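Local coordinates for protein L-glyceraldehyde 3-phosphate reductase (Clostridium beijerinckii, PDB 6HG6) that binds NADPH and, as a furfural-detoxifying aldehyde reductase of the aldo-keto reductase family, probably reduces aldehydes to alcohols, at residues G275-Q280 and I305-G310; F199-E204 and L283-K288; Y15-C18 and L23-P26; T51-G56 and A86-E91. All coordinates share one frame; numbering follows the deposited sequence.

In the fold
The contacts are spread round a TIM barrel of eight parallel strands and the hairpin that precedes it. Along the chain contact 3 comes first, then contact 4; contacts 1 and 2 follow, with their segments alternating. Contacts 1 and 2 both use helix 278-286, and their centres are about 16 Å apart. Contact 1 binds the adenine of NADPH. It also touches contact 4 through I305 and I306, which pack on T51 and A52 of helix 42-54. Contact 3, the N-terminal hairpin, meets contact 4 where Y15 OH reaches G56 O. Contacts 2 and 4 lie on opposite sides of the chain's centre, their own centres about 27 Å apart. Contact 4 is packing away from the cofactor site.

Contact 1. Residues G275-Q280 and I305-G310; sequences GQTLAQ and IIENVG. With NDP (NADPH dihydro-nicotinamide-adenine-dinucleotide phosphate), chain B.
The carboxylate of E307 is met from above its plane by the hydroxyl of T277, with OG1 3.2 Å from OE2, while the adenine amine of NADPH comes to the same oxygen, N6A lying 2.9 Å from E307 OE2 on an almost straight bond (176°). The Q280 amide is turned 43° from this carboxylate. Its NE2 passes by CG of E307 to donate to the E307 backbone O at 2.9 Å, tilted from that carbonyl plane. The N308 amide pairs with the Hoogsteen edge of the adenine: ND2 donates to N7A at 3.0 Å, and OD1 lies near N6A, though at a separation too short to be taken literally. A279 CB packs 3.8 Å from N1A.

T277 and Q280 are fixed by a capping box. With chi1 at 59°, T277 OG1 sits where it can accept from Q280 N at 3.1 Å and still donate to E307; in return Q280 OE1 accepts from T277 N at 3.0 Å, in the carbonyl plane. The N-terminus of helix 278-286 thus meets, through T277 OG1, the glutamate of helix 302-308 that binds the adenine. Behind them, L278 packs on helix 258-273 and I305 on helix 42-54.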
loop_
_atom_site.group_PDB
_atom_site.type_symbol
_atom_site.label_atom_id
_atom_site.label_comp_id
_atom_site.label_asym_id
_atom_site.label_seq_id
_atom_site.Cartn_x
_atom_site.Cartn_y
_atom_site.Cartn_z
ATOM N N GLY A 275 24.119 -3.006 -8.308
ATOM C CA GLY A 275 24.521 -2.147 -7.180
ATOM C C GLY A 275 23.401 -2.022 -6.168
ATOM O O GLY A 275 23.360 -1.020 -5.475
ATOM N N GLN A 276 22.495 -3.002 -6.103
ATOM C CA GLN A 276 21.348 -3.001 -5.177
ATOM C C GLN A 276 21.369 -4.237 -4.266
ATOM O O GLN A 276 21.904 -5.290 -4.672
ATOM C CB GLN A 276 20.044 -3.069 -5.976
ATOM C CG GLN A 276 19.743 -1.844 -6.838
ATOM C CD GLN A 276 18.321 -1.870 -7.351
ATOM O OE1 GLN A 276 17.948 -2.722 -8.153
ATOM N NE2 GLN A 276 17.502 -0.928 -6.895
ATOM N N THR A 277 20.738 -4.126 -3.095
ATOM C CA THR A 277 20.380 -5.302 -2.274
ATOM C C THR A 277 19.220 -5.998 -3.000
ATOM O O THR A 277 18.545 -5.332 -3.837
ATOM C CB THR A 277 19.938 -4.892 -0.863
ATOM O OG1 THR A 277 18.820 -4.022 -1.018
ATOM C CG2 THR A 277 21.040 -4.244 -0.049
ATOM N N LEU A 278 18.951 -7.259 -2.659
ATOM C CA LEU A 278 17.789 -8.000 -3.210
ATOM C C LEU A 278 16.509 -7.218 -2.898
ATOM O O LEU A 278 15.701 -6.990 -3.821
ATOM C CB LEU A 278 17.761 -9.424 -2.652
ATOM C CG LEU A 278 16.559 -10.257 -3.095
ATOM C CD1 LEU A 278 16.381 -10.199 -4.606
ATOM C CD2 LEU A 278 16.721 -11.701 -2.649
ATOM N N ALA A 279 16.326 -6.758 -1.657
ATOM C CA ALA A 279 15.139 -5.976 -1.252
ATOM C C ALA A 279 14.987 -4.770 -2.173
ATOM O O ALA A 279 13.853 -4.506 -2.657
ATOM C CB ALA A 279 15.239 -5.515 0.184
ATOM N N GLN A 280 16.084 -4.049 -2.398
ATOM C CA GLN A 280 16.045 -2.839 -3.253
ATOM C C GLN A 280 15.633 -3.222 -4.677
ATOM O O GLN A 280 14.784 -2.526 -5.235
ATOM C CB GLN A 280 17.373 -2.111 -3.253
ATOM C CG GLN A 280 17.594 -1.282 -2.004
ATOM C CD GLN A 280 18.959 -0.643 -2.058
ATOM O OE1 GLN A 280 19.927 -1.259 -2.491
ATOM N NE2 GLN A 280 18.981 0.648 -1.749
ATOM N N ILE A 305 13.742 2.287 5.958
ATOM C CA ILE A 305 13.140 3.334 5.106
ATOM C C ILE A 305 14.264 3.981 4.279
ATOM O O ILE A 305 14.118 4.121 3.067
ATOM C CB ILE A 305 12.385 4.334 5.988
ATOM C CG1 ILE A 305 11.257 3.604 6.720
ATOM C CG2 ILE A 305 11.853 5.489 5.153
ATOM C CD1 ILE A 305 10.436 4.460 7.650
ATOM N N ILE A 306 15.303 4.424 4.948
ATOM C CA ILE A 306 16.425 5.163 4.315
ATOM C C ILE A 306 17.046 4.303 3.201
ATOM O O ILE A 306 17.268 4.838 2.122
ATOM C CB ILE A 306 17.398 5.607 5.421
ATOM C CG1 ILE A 306 16.709 6.656 6.297
ATOM C CG2 ILE A 306 18.691 6.130 4.827
ATOM C CD1 ILE A 306 17.379 6.943 7.616
ATOM N N GLU A 307 17.277 3.005 3.406
ATOM C CA GLU A 307 17.800 2.127 2.315
ATOM C C GLU A 307 16.762 2.050 1.183
ATOM O O GLU A 307 17.116 2.059 0.013
ATOM C CB GLU A 307 18.078 0.709 2.830
ATOM C CG GLU A 307 18.249 -0.331 1.712
ATOM C CD GLU A 307 18.841 -1.689 2.102
ATOM O OE1 GLU A 307 19.985 -1.712 2.690
ATOM O OE2 GLU A 307 18.151 -2.740 1.812
ATOM N N ASN A 308 15.506 1.909 1.505
ATOM C CA ASN A 308 14.505 1.577 0.470
ATOM C C ASN A 308 14.218 2.776 -0.432
ATOM O O ASN A 308 13.843 2.524 -1.566
ATOM C CB ASN A 308 13.187 1.097 1.068
ATOM C CG ASN A 308 13.257 -0.268 1.708
ATOM O OD1 ASN A 308 14.284 -0.960 1.611
ATOM N ND2 ASN A 308 12.162 -0.625 2.385
ATOM N N VAL A 309 14.385 4.017 0.033
ATOM C CA VAL A 309 13.914 5.180 -0.782
ATOM C C VAL A 309 14.865 5.421 -1.964
ATOM O O VAL A 309 14.426 6.093 -2.889
ATOM C CB VAL A 309 13.632 6.460 0.025
ATOM C CG1 VAL A 309 12.373 6.281 0.874
ATOM C CG2 VAL A 309 14.814 6.959 0.834
ATOM N N GLY A 310 16.082 4.877 -1.974
ATOM C CA GLY A 310 16.973 5.006 -3.149
ATOM C C GLY A 310 16.418 4.264 -4.370
ATOM O O GLY A 310 16.743 4.620 -5.480
HETATM P PA NDP B . 7.133 -5.471 2.586
HETATM O O1A NDP B . 6.941 -6.618 1.650
HETATM O O2A NDP B . 7.785 -4.178 2.213
HETATM O O5B NDP B . 7.771 -6.001 3.965
HETATM C C5B NDP B . 8.067 -5.051 5.023
HETATM C C4B NDP B . 9.001 -5.688 6.019
HETATM O O4B NDP B . 10.180 -6.142 5.304
HETATM C C3B NDP B . 9.535 -4.787 7.142
HETATM O O3B NDP B . 8.693 -4.752 8.291
HETATM C C2B NDP B . 10.868 -5.458 7.447
HETATM O O2B NDP B . 10.588 -6.602 8.248
HETATM C C1B NDP B . 11.337 -5.889 6.063
HETATM N N9A NDP B . 12.123 -4.907 5.326
HETATM C C8A NDP B . 11.702 -3.696 4.835
HETATM N N7A NDP B . 12.625 -3.056 4.161
HETATM C C5A NDP B . 13.727 -3.897 4.206
HETATM C C6A NDP B . 15.027 -3.788 3.674
HETATM N N6A NDP B . 15.447 -2.743 2.965
HETATM N N1A NDP B . 15.886 -4.816 3.894
HETATM C C2A NDP B . 15.455 -5.866 4.608
HETATM N N3A NDP B . 14.257 -6.080 5.149
HETATM C C4A NDP B . 13.427 -5.049 4.910
HETATM O O3 NDP B . 5.664 -4.994 3.067
HETATM P PN NDP B . 4.530 -5.590 4.027
HETATM O O1N NDP B . 4.884 -5.196 5.422
HETATM O O2N NDP B . 4.235 -7.020 3.706
HETATM O O5D NDP B . 3.270 -4.708 3.541
HETATM C C5D NDP B . 3.471 -3.280 3.376
HETATM C C4D NDP B . 2.146 -2.573 3.537
HETATM O O4D NDP B . 1.234 -3.036 2.525
HETATM C C3D NDP B . 1.384 -2.835 4.834
HETATM O O3D NDP B . 1.936 -2.079 5.901
HETATM C C2D NDP B . -0.022 -2.393 4.409
HETATM O O2D NDP B . -0.124 -0.994 4.447
HETATM C C1D NDP B . -0.106 -2.904 2.974
HETATM N N1N NDP B . -0.782 -4.223 2.881
HETATM C C2N NDP B . -2.024 -4.311 2.300
HETATM C C3N NDP B . -2.816 -5.420 2.422
HETATM C C7N NDP B . -4.168 -5.431 1.759
HETATM O O7N NDP B . -4.615 -4.409 1.204
HETATM N N7N NDP B . -4.860 -6.568 1.823
HETATM C C4N NDP B . -2.272 -6.574 3.220
HETATM C C5N NDP B . -0.855 -6.450 3.623
HETATM C C6N NDP B . -0.167 -5.356 3.379
HETATM P P2B NDP B . 11.712 -7.046 9.321
HETATM O O1X NDP B . 12.563 -5.890 9.806
HETATM O O2X NDP B . 10.912 -7.672 10.453
HETATM O O3X NDP B . 12.516 -8.070 8.533
#

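Contact 2. Residues F199-E204 and L283-K288; sequences FDRTIE and LSWVLK. With EDO (1,2-ethanediol), chain H.
R201 brings its guanidinium group up to the rim of the W285 indole, and its side chain can be followed outward from CB. The bend at chi2 (-51°) turns the chain so that CD comes 3.8 Å from W285 CH2. NE then lies close to the same carbon and donates to the backbone O of I198. CZ is 3.4 Å from W285 CZ2, which sits over the centre of one guanidinium face; the two planes are 52° apart, so the indole rim leans into that face. At the tip, NH1 makes a salt bridge with D326, and NH2 makes another with E204, NH2 lying 3.1 Å from OE1. This second bridge lies in the guanidinium plane and uses the syn lone pair of OE1.

E204 OE2 approaches W285 CH2 to 3.5 Å while accepting from Y196 OH and from a water. That water, 2.9 Å from K288 NZ, links the carboxylate to a lysine whose NZ stands over a face of the W285 ring, toward its rim. The buried indole is thus bordered by R201, E204 and K288. Beyond it, W285 packs on L322 and I325 of helix 319-329, while L283 and V286 of the same helix as W285 pack on strand 294-297.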
loop_
_atom_site.group_PDB
_atom_site.type_symbol
_atom_site.label_atom_id
_atom_site.label_comp_id
_atom_site.label_asym_id
_atom_site.label_seq_id
_atom_site.Cartn_x
_atom_site.Cartn_y
_atom_site.Cartn_z
ATOM N N PHE A 199 7.771 -12.799 -6.729
ATOM C CA PHE A 199 7.233 -14.156 -6.422
ATOM C C PHE A 199 5.697 -14.232 -6.469
ATOM O O PHE A 199 5.154 -15.367 -6.400
ATOM C CB PHE A 199 7.754 -14.644 -5.073
ATOM C CG PHE A 199 9.193 -15.069 -5.100
ATOM C CD1 PHE A 199 9.652 -15.926 -6.078
ATOM C CD2 PHE A 199 10.089 -14.584 -4.164
ATOM C CE1 PHE A 199 10.977 -16.329 -6.103
ATOM C CE2 PHE A 199 11.417 -14.991 -4.184
ATOM C CZ PHE A 199 11.867 -15.826 -5.179
ATOM N N ASP A 200 4.996 -13.125 -6.648
ATOM C CA ASP A 200 3.520 -13.147 -6.718
ATOM C C ASP A 200 3.062 -12.344 -7.931
ATOM O O ASP A 200 2.973 -11.111 -7.838
ATOM C CB ASP A 200 2.897 -12.658 -5.415
ATOM C CG ASP A 200 1.402 -12.871 -5.405
ATOM O OD1 ASP A 200 0.838 -13.193 -6.468
ATOM O OD2 ASP A 200 0.817 -12.724 -4.330
ATOM N N ARG A 201 2.732 -13.053 -9.003
ATOM C CA ARG A 201 2.332 -12.444 -10.291
ATOM C C ARG A 201 0.818 -12.426 -10.444
ATOM O O ARG A 201 0.346 -12.329 -11.596
ATOM C CB ARG A 201 2.975 -13.247 -11.421
ATOM C CG ARG A 201 4.484 -13.371 -11.296
ATOM C CD ARG A 201 5.209 -12.044 -11.090
ATOM N NE ARG A 201 6.651 -12.245 -11.227
ATOM C CZ ARG A 201 7.361 -12.170 -12.356
ATOM N NH1 ARG A 201 8.655 -12.412 -12.313
ATOM N NH2 ARG A 201 6.804 -11.874 -13.519
ATOM N N THR A 202 0.062 -12.586 -9.358
ATOM C CA THR A 202 -1.412 -12.661 -9.419
ATOM C C THR A 202 -1.988 -11.554 -10.309
ATOM O O THR A 202 -2.804 -11.894 -11.194
ATOM C CB THR A 202 -2.060 -12.620 -8.028
ATOM O OG1 THR A 202 -1.574 -13.765 -7.346
ATOM C CG2 THR A 202 -3.579 -12.663 -8.078
ATOM N N ILE A 203 -1.564 -10.308 -10.141
ATOM C CA ILE A 203 -2.190 -9.166 -10.884
ATOM C C ILE A 203 -1.806 -9.215 -12.376
ATOM O O ILE A 203 -2.450 -8.501 -13.164
ATOM C CB ILE A 203 -1.880 -7.791 -10.240
ATOM C CG1 ILE A 203 -0.411 -7.383 -10.365
ATOM C CG2 ILE A 203 -2.350 -7.724 -8.793
ATOM C CD1 ILE A 203 -0.179 -5.929 -10.009
ATOM N N GLU A 204 -0.799 -10.001 -12.757
ATOM C CA GLU A 204 -0.395 -10.165 -14.180
ATOM C C GLU A 204 -1.327 -11.204 -14.827
ATOM O O GLU A 204 -1.384 -11.245 -16.069
ATOM C CB GLU A 204 1.071 -10.605 -14.282
ATOM C CG GLU A 204 2.093 -9.589 -13.786
ATOM C CD GLU A 204 3.560 -10.023 -13.833
ATOM O OE1 GLU A 204 3.840 -11.189 -14.221
ATOM O OE2 GLU A 204 4.444 -9.208 -13.501
ATOM N N LEU A 283 11.894 -3.973 -4.881
ATOM C CA LEU A 283 11.070 -2.737 -4.861
ATOM C C LEU A 283 11.117 -2.086 -6.247
ATOM O O LEU A 283 10.053 -1.737 -6.757
ATOM C CB LEU A 283 11.566 -1.758 -3.800
ATOM C CG LEU A 283 11.500 -2.242 -2.352
ATOM C CD1 LEU A 283 12.003 -1.142 -1.429
ATOM C CD2 LEU A 283 10.103 -2.656 -1.965
ATOM N N SER A 284 12.304 -1.981 -6.836
ATOM C CA SER A 284 12.491 -1.407 -8.195
ATOM C C SER A 284 11.681 -2.220 -9.209
ATOM O O SER A 284 11.065 -1.622 -10.088
ATOM C CB SER A 284 13.904 -1.339 -8.589
ATOM O OG SER A 284 14.617 -0.534 -7.686
ATOM N N TRP A 285 11.668 -3.545 -9.088
ATOM C CA TRP A 285 10.981 -4.391 -10.085
ATOM C C TRP A 285 9.472 -4.119 -10.060
ATOM O O TRP A 285 8.840 -4.015 -11.127
ATOM C CB TRP A 285 11.358 -5.858 -9.835
ATOM C CG TRP A 285 10.733 -6.787 -10.816
ATOM C CD1 TRP A 285 11.309 -7.260 -11.951
ATOM C CD2 TRP A 285 9.418 -7.363 -10.760
ATOM N NE1 TRP A 285 10.436 -8.082 -12.599
ATOM C CE2 TRP A 285 9.283 -8.174 -11.908
ATOM C CE3 TRP A 285 8.362 -7.299 -9.861
ATOM C CZ2 TRP A 285 8.117 -8.873 -12.200
ATOM C CZ3 TRP A 285 7.213 -8.005 -10.146
ATOM C CH2 TRP A 285 7.108 -8.798 -11.283
ATOM N N VAL A 286 8.873 -4.037 -8.890
ATOM C CA VAL A 286 7.421 -3.788 -8.791
ATOM C C VAL A 286 7.049 -2.469 -9.494
ATOM O O VAL A 286 5.912 -2.378 -9.991
ATOM C CB VAL A 286 7.008 -3.823 -7.309
ATOM C CG1 VAL A 286 5.726 -3.148 -7.084
ATOM C CG2 VAL A 286 6.978 -5.256 -6.817
ATOM N N LEU A 287 7.938 -1.493 -9.499
ATOM C CA LEU A 287 7.717 -0.142 -10.099
ATOM C C LEU A 287 8.142 -0.067 -11.570
ATOM O O LEU A 287 8.096 1.032 -12.143
ATOM C CB LEU A 287 8.522 0.896 -9.308
ATOM C CG LEU A 287 7.967 1.229 -7.919
ATOM C CD1 LEU A 287 8.970 2.077 -7.171
ATOM C CD2 LEU A 287 6.613 1.914 -7.968
ATOM N N LYS A 288 8.600 -1.144 -12.173
ATOM C CA LYS A 288 9.222 -1.018 -13.516
ATOM C C LYS A 288 8.215 -0.505 -14.553
ATOM O O LYS A 288 8.662 0.134 -15.525
ATOM C CB LYS A 288 9.865 -2.341 -13.932
ATOM C CG LYS A 288 8.945 -3.488 -14.306
ATOM C CD LYS A 288 9.760 -4.757 -14.454
ATOM C CE LYS A 288 9.070 -5.899 -15.162
ATOM N NZ LYS A 288 7.637 -5.998 -14.924
HETATM C C1 EDO H . -4.861 -9.885 -18.645
HETATM O O1 EDO H . -6.148 -9.386 -19.003
HETATM C C2 EDO H . -4.940 -11.084 -17.769
HETATM O O2 EDO H . -4.063 -11.015 -16.658
HETATM O O HOH W 1 6.344 -8.562 -15.155
#

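Contact 3. Residues Y15-C18 and L23-P26; sequences YSKC and LKLP
A beta hairpin brings strand 15-17 back against strand 24-26, just ahead of the first barrel strand, 28-31. S16 and L25 are its hydrogen-bonded pair: S16 N to L25 O and L25 N to S16 O are both 2.8 Å. A third bond, from C18 N to L23 O at 2.9 Å, carries the ladder past the strand ends and runs nearly straight out from the carbonyl. The flanking pairs, Y15 with P26 and K17 with K24, are non-hydrogen-bonded. Here CA-H...O contacts fill in, such as K24 CA to S16 O at 3.1 Å.

On the face bearing Y15 and P26, the tyrosine ring slants across the proline, with CD1 3.5 Å from P26 CA and CE1 against CB. The ring's hydroxyl goes on to the backbone O of G56, just past the end of helix 42-54. K24 stretches alongside Y15 CB, and its NZ reaches Y15 O through a water.

L25 points to the other face, where C18 SG, set beside its own backbone N by chi1 of -82°, packs 3.5 Å from L25 CG. This apolar pair rests on I191 of strand 189-195, with L93 of strand 93-98 also touching L25. Such an N-terminal hairpin, closing the base of the barrel, is characteristic of aldo-keto reductases.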
loop_
_atom_site.group_PDB
_atom_site.type_symbol
_atom_site.label_atom_id
_atom_site.label_comp_id
_atom_site.label_asym_id
_atom_site.label_seq_id
_atom_site.Cartn_x
_atom_site.Cartn_y
_atom_site.Cartn_z
ATOM N N TYR A 15 7.063 11.376 -7.438
ATOM C CA TYR A 15 5.598 11.324 -7.217
ATOM C C TYR A 15 4.934 10.969 -8.537
ATOM O O TYR A 15 5.374 11.490 -9.592
ATOM C CB TYR A 15 5.082 12.647 -6.628
ATOM C CG TYR A 15 5.738 12.948 -5.306
ATOM C CD1 TYR A 15 5.237 12.448 -4.114
ATOM C CD2 TYR A 15 6.905 13.693 -5.258
ATOM C CE1 TYR A 15 5.910 12.655 -2.924
ATOM C CE2 TYR A 15 7.598 13.898 -4.078
ATOM C CZ TYR A 15 7.076 13.391 -2.896
ATOM O OH TYR A 15 7.812 13.608 -1.763
ATOM N N SER A 16 3.978 10.050 -8.501
ATOM C CA SER A 16 3.337 9.509 -9.719
ATOM C C SER A 16 1.832 9.670 -9.623
ATOM O O SER A 16 1.254 9.379 -8.572
ATOM C CB SER A 16 3.740 8.061 -9.931
ATOM O OG SER A 16 5.137 8.002 -10.243
ATOM N N LYS A 17 1.238 10.055 -10.745
ATOM C CA LYS A 17 -0.220 10.138 -10.839
ATOM C C LYS A 17 -0.838 8.754 -10.628
ATOM O O LYS A 17 -0.313 7.744 -11.132
ATOM C CB LYS A 17 -0.656 10.613 -12.213
ATOM C CG LYS A 17 -0.226 12.016 -12.571
ATOM C CD LYS A 17 -0.461 12.359 -14.003
ATOM C CE LYS A 17 -1.890 12.183 -14.449
ATOM N NZ LYS A 17 -2.043 12.634 -15.861
ATOM N N CYS A 18 -1.930 8.750 -9.919
ATOM C CA CYS A 18 -2.799 7.578 -9.687
ATOM C C CYS A 18 -3.592 7.327 -10.961
ATOM O O CYS A 18 -4.722 7.791 -11.033
ATOM C CB CYS A 18 -3.810 7.834 -8.600
ATOM S SG CYS A 18 -3.060 7.575 -6.998
ATOM N N LEU A 23 -4.115 13.177 -8.454
ATOM C CA LEU A 23 -3.630 12.709 -7.143
ATOM C C LEU A 23 -2.313 11.966 -7.389
ATOM O O LEU A 23 -2.324 10.957 -8.105
ATOM C CB LEU A 23 -4.675 11.811 -6.509
ATOM C CG LEU A 23 -4.297 11.402 -5.087
ATOM C CD1 LEU A 23 -4.340 12.653 -4.206
ATOM C CD2 LEU A 23 -5.170 10.293 -4.520
ATOM N N LYS A 24 -1.243 12.403 -6.753
ATOM C CA LYS A 24 0.055 11.730 -6.913
ATOM C C LYS A 24 0.441 11.027 -5.631
ATOM O O LYS A 24 0.226 11.573 -4.521
ATOM C CB LYS A 24 1.120 12.731 -7.321
ATOM C CG LYS A 24 0.854 13.427 -8.639
ATOM C CD LYS A 24 2.088 14.220 -9.018
ATOM C CE LYS A 24 1.894 14.951 -10.311
ATOM N NZ LYS A 24 3.140 15.604 -10.759
ATOM N N LEU A 25 0.941 9.805 -5.790
ATOM C CA LEU A 25 1.495 9.054 -4.660
ATOM C C LEU A 25 3.018 9.169 -4.766
ATOM O O LEU A 25 3.583 9.226 -5.861
ATOM C CB LEU A 25 1.114 7.574 -4.739
ATOM C CG LEU A 25 -0.361 7.229 -4.786
ATOM C CD1 LEU A 25 -0.562 5.723 -4.677
ATOM C CD2 LEU A 25 -1.113 7.941 -3.687
ATOM N N PRO A 26 3.736 9.124 -3.631
ATOM C CA PRO A 26 5.186 8.943 -3.667
ATOM C C PRO A 26 5.408 7.544 -4.272
ATOM O O PRO A 26 4.594 6.650 -4.032
ATOM C CB PRO A 26 5.592 8.890 -2.186
ATOM C CG PRO A 26 4.331 8.337 -1.496
ATOM C CD PRO A 26 3.202 8.998 -2.266
HETATM O O HOH W 2 5.102 13.778 -11.012
#

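Contact 4. Residues T51-G56 and A86-E91; sequences TAFDNG and ATYRDE
F53, on helix 42-54 of the TIM barrel, sets its ring against Y88 and E91 in the 3-10 turns that lead into strand 93-98. F53 CE2 stands over one face of the Y88 ring, offset toward the rim and 3.6 Å from Y88 CG. The rings are inclined at 54° with centroids 5.2 Å apart, an oblique pairing. At the edge of the phenylalanine, near its plane, E91 OE1 lies 3.6 Å from F53 CZ. With CG anti to the backbone N (chi1 -171°), the phenylalanine ring is directed toward Y88 and E91.

The next shell packs and bonds to these partners. T87 CG2 covers the opposite face of Y88, 4.0 Å above the ring centre, and E91 OE2 lies in plane at that ring's edge. Residues near the N-terminus secure the polar ends: Y88 OH is bonded to A5 N, and E91 OE1 takes a salt bridge from R9 and a hydrogen bond with Y10 OH. E91 and Y88 are also tied by backbone, E91 N lying 2.9 Å from Y88 O. Behind F53 its helix closes in a Schellman motif with G56 at positive phi, where G56 N donates to F53 O at 3.0 Å.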
loop_
_atom_site.group_PDB
_atom_site.type_symbol
_atom_site.label_atom_id
_atom_site.label_comp_id
_atom_site.label_asym_id
_atom_site.label_seq_id
_atom_site.Cartn_x
_atom_site.Cartn_y
_atom_site.Cartn_z
ATOM N N THR A 51 10.798 9.580 9.884
ATOM C CA THR A 51 11.803 9.180 8.873
ATOM C C THR A 51 11.127 9.100 7.502
ATOM O O THR A 51 11.678 9.643 6.551
ATOM C CB THR A 51 12.484 7.857 9.236
ATOM O OG1 THR A 51 13.069 8.058 10.521
ATOM C CG2 THR A 51 13.521 7.475 8.215
ATOM N N ALA A 52 9.943 8.507 7.415
ATOM C CA ALA A 52 9.215 8.339 6.152
ATOM C C ALA A 52 8.964 9.727 5.533
ATOM O O ALA A 52 9.360 9.980 4.382
ATOM C CB ALA A 52 7.927 7.620 6.389
ATOM N N PHE A 53 8.352 10.616 6.303
ATOM C CA PHE A 53 7.974 11.959 5.803
ATOM C C PHE A 53 9.226 12.762 5.467
ATOM O O PHE A 53 9.220 13.482 4.457
ATOM C CB PHE A 53 7.062 12.666 6.803
ATOM C CG PHE A 53 6.444 13.947 6.295
ATOM C CD1 PHE A 53 5.697 13.933 5.136
ATOM C CD2 PHE A 53 6.553 15.123 7.011
ATOM C CE1 PHE A 53 5.145 15.113 4.623
ATOM C CE2 PHE A 53 5.997 16.299 6.524
ATOM C CZ PHE A 53 5.290 16.287 5.334
ATOM N N ASP A 54 10.287 12.675 6.275
ATOM C CA ASP A 54 11.521 13.447 6.028
ATOM C C ASP A 54 12.145 13.046 4.690
ATOM O O ASP A 54 12.941 13.826 4.191
ATOM C CB ASP A 54 12.537 13.268 7.155
ATOM C CG ASP A 54 12.251 14.086 8.400
ATOM O OD1 ASP A 54 11.328 14.891 8.383
ATOM O OD2 ASP A 54 13.063 13.962 9.350
ATOM N N ASN A 55 11.855 11.826 4.207
ATOM C CA ASN A 55 12.403 11.259 2.940
ATOM C C ASN A 55 11.374 11.362 1.811
ATOM O O ASN A 55 11.569 10.725 0.760
ATOM C CB ASN A 55 12.869 9.828 3.179
ATOM C CG ASN A 55 14.155 9.850 3.964
ATOM O OD1 ASN A 55 14.150 9.712 5.191
ATOM N ND2 ASN A 55 15.234 10.182 3.307
ATOM N N GLY A 56 10.311 12.140 2.021
ATOM C CA GLY A 56 9.314 12.455 0.979
ATOM C C GLY A 56 8.208 11.463 0.857
ATOM O O GLY A 56 7.379 11.641 -0.042
ATOM N N ALA A 86 -0.090 16.364 12.744
ATOM C CA ALA A 86 -1.337 17.078 12.349
ATOM C C ALA A 86 -0.963 18.387 11.631
ATOM O O ALA A 86 -1.716 18.786 10.726
ATOM C CB ALA A 86 -2.232 17.344 13.540
ATOM N N THR A 87 0.137 19.015 12.022
ATOM C CA THR A 87 0.691 20.240 11.411
ATOM C C THR A 87 0.802 20.058 9.883
ATOM O O THR A 87 0.676 21.041 9.094
ATOM C CB THR A 87 2.095 20.451 11.987
ATOM O OG1 THR A 87 1.928 20.565 13.406
ATOM C CG2 THR A 87 2.827 21.649 11.429
ATOM N N TYR A 88 1.124 18.849 9.456
ATOM C CA TYR A 88 1.417 18.500 8.051
ATOM C C TYR A 88 0.276 17.735 7.419
ATOM O O TYR A 88 0.497 17.100 6.373
ATOM C CB TYR A 88 2.698 17.661 8.015
ATOM C CG TYR A 88 3.873 18.385 8.603
ATOM C CD1 TYR A 88 4.517 19.396 7.911
ATOM C CD2 TYR A 88 4.369 18.054 9.860
ATOM C CE1 TYR A 88 5.611 20.060 8.448
ATOM C CE2 TYR A 88 5.460 18.713 10.412
ATOM C CZ TYR A 88 6.086 19.721 9.715
ATOM O OH TYR A 88 7.178 20.360 10.259
ATOM N N ARG A 89 -0.905 17.740 8.021
ATOM C CA ARG A 89 -1.971 16.831 7.527
ATOM C C ARG A 89 -2.300 17.101 6.055
ATOM O O ARG A 89 -2.610 16.121 5.323
ATOM C CB ARG A 89 -3.214 16.878 8.414
ATOM C CG ARG A 89 -4.209 15.771 8.127
ATOM C CD ARG A 89 -5.245 16.232 7.152
ATOM N NE ARG A 89 -6.124 15.104 6.811
ATOM C CZ ARG A 89 -5.869 14.166 5.898
ATOM N NH1 ARG A 89 -4.727 14.156 5.231
ATOM N NH2 ARG A 89 -6.748 13.211 5.659
ATOM N N ASP A 90 -2.219 18.356 5.609
ATOM C CA ASP A 90 -2.603 18.652 4.206
ATOM C C ASP A 90 -1.478 18.249 3.232
ATOM O O ASP A 90 -1.653 18.382 2.042
ATOM C CB ASP A 90 -3.053 20.096 4.095
ATOM C CG ASP A 90 -4.383 20.347 4.773
ATOM O OD1 ASP A 90 -5.073 19.390 5.130
ATOM O OD2 ASP A 90 -4.704 21.548 4.950
ATOM N N GLU A 91 -0.328 17.850 3.748
ATOM C CA GLU A 91 0.770 17.300 2.946
ATOM C C GLU A 91 0.722 15.779 2.976
ATOM O O GLU A 91 1.638 15.182 2.366
ATOM C CB GLU A 91 2.086 17.821 3.491
ATOM C CG GLU A 91 2.358 19.246 3.095
ATOM C CD GLU A 91 3.578 19.817 3.782
ATOM O OE1 GLU A 91 4.684 19.357 3.487
ATOM O OE2 GLU A 91 3.380 20.692 4.651
#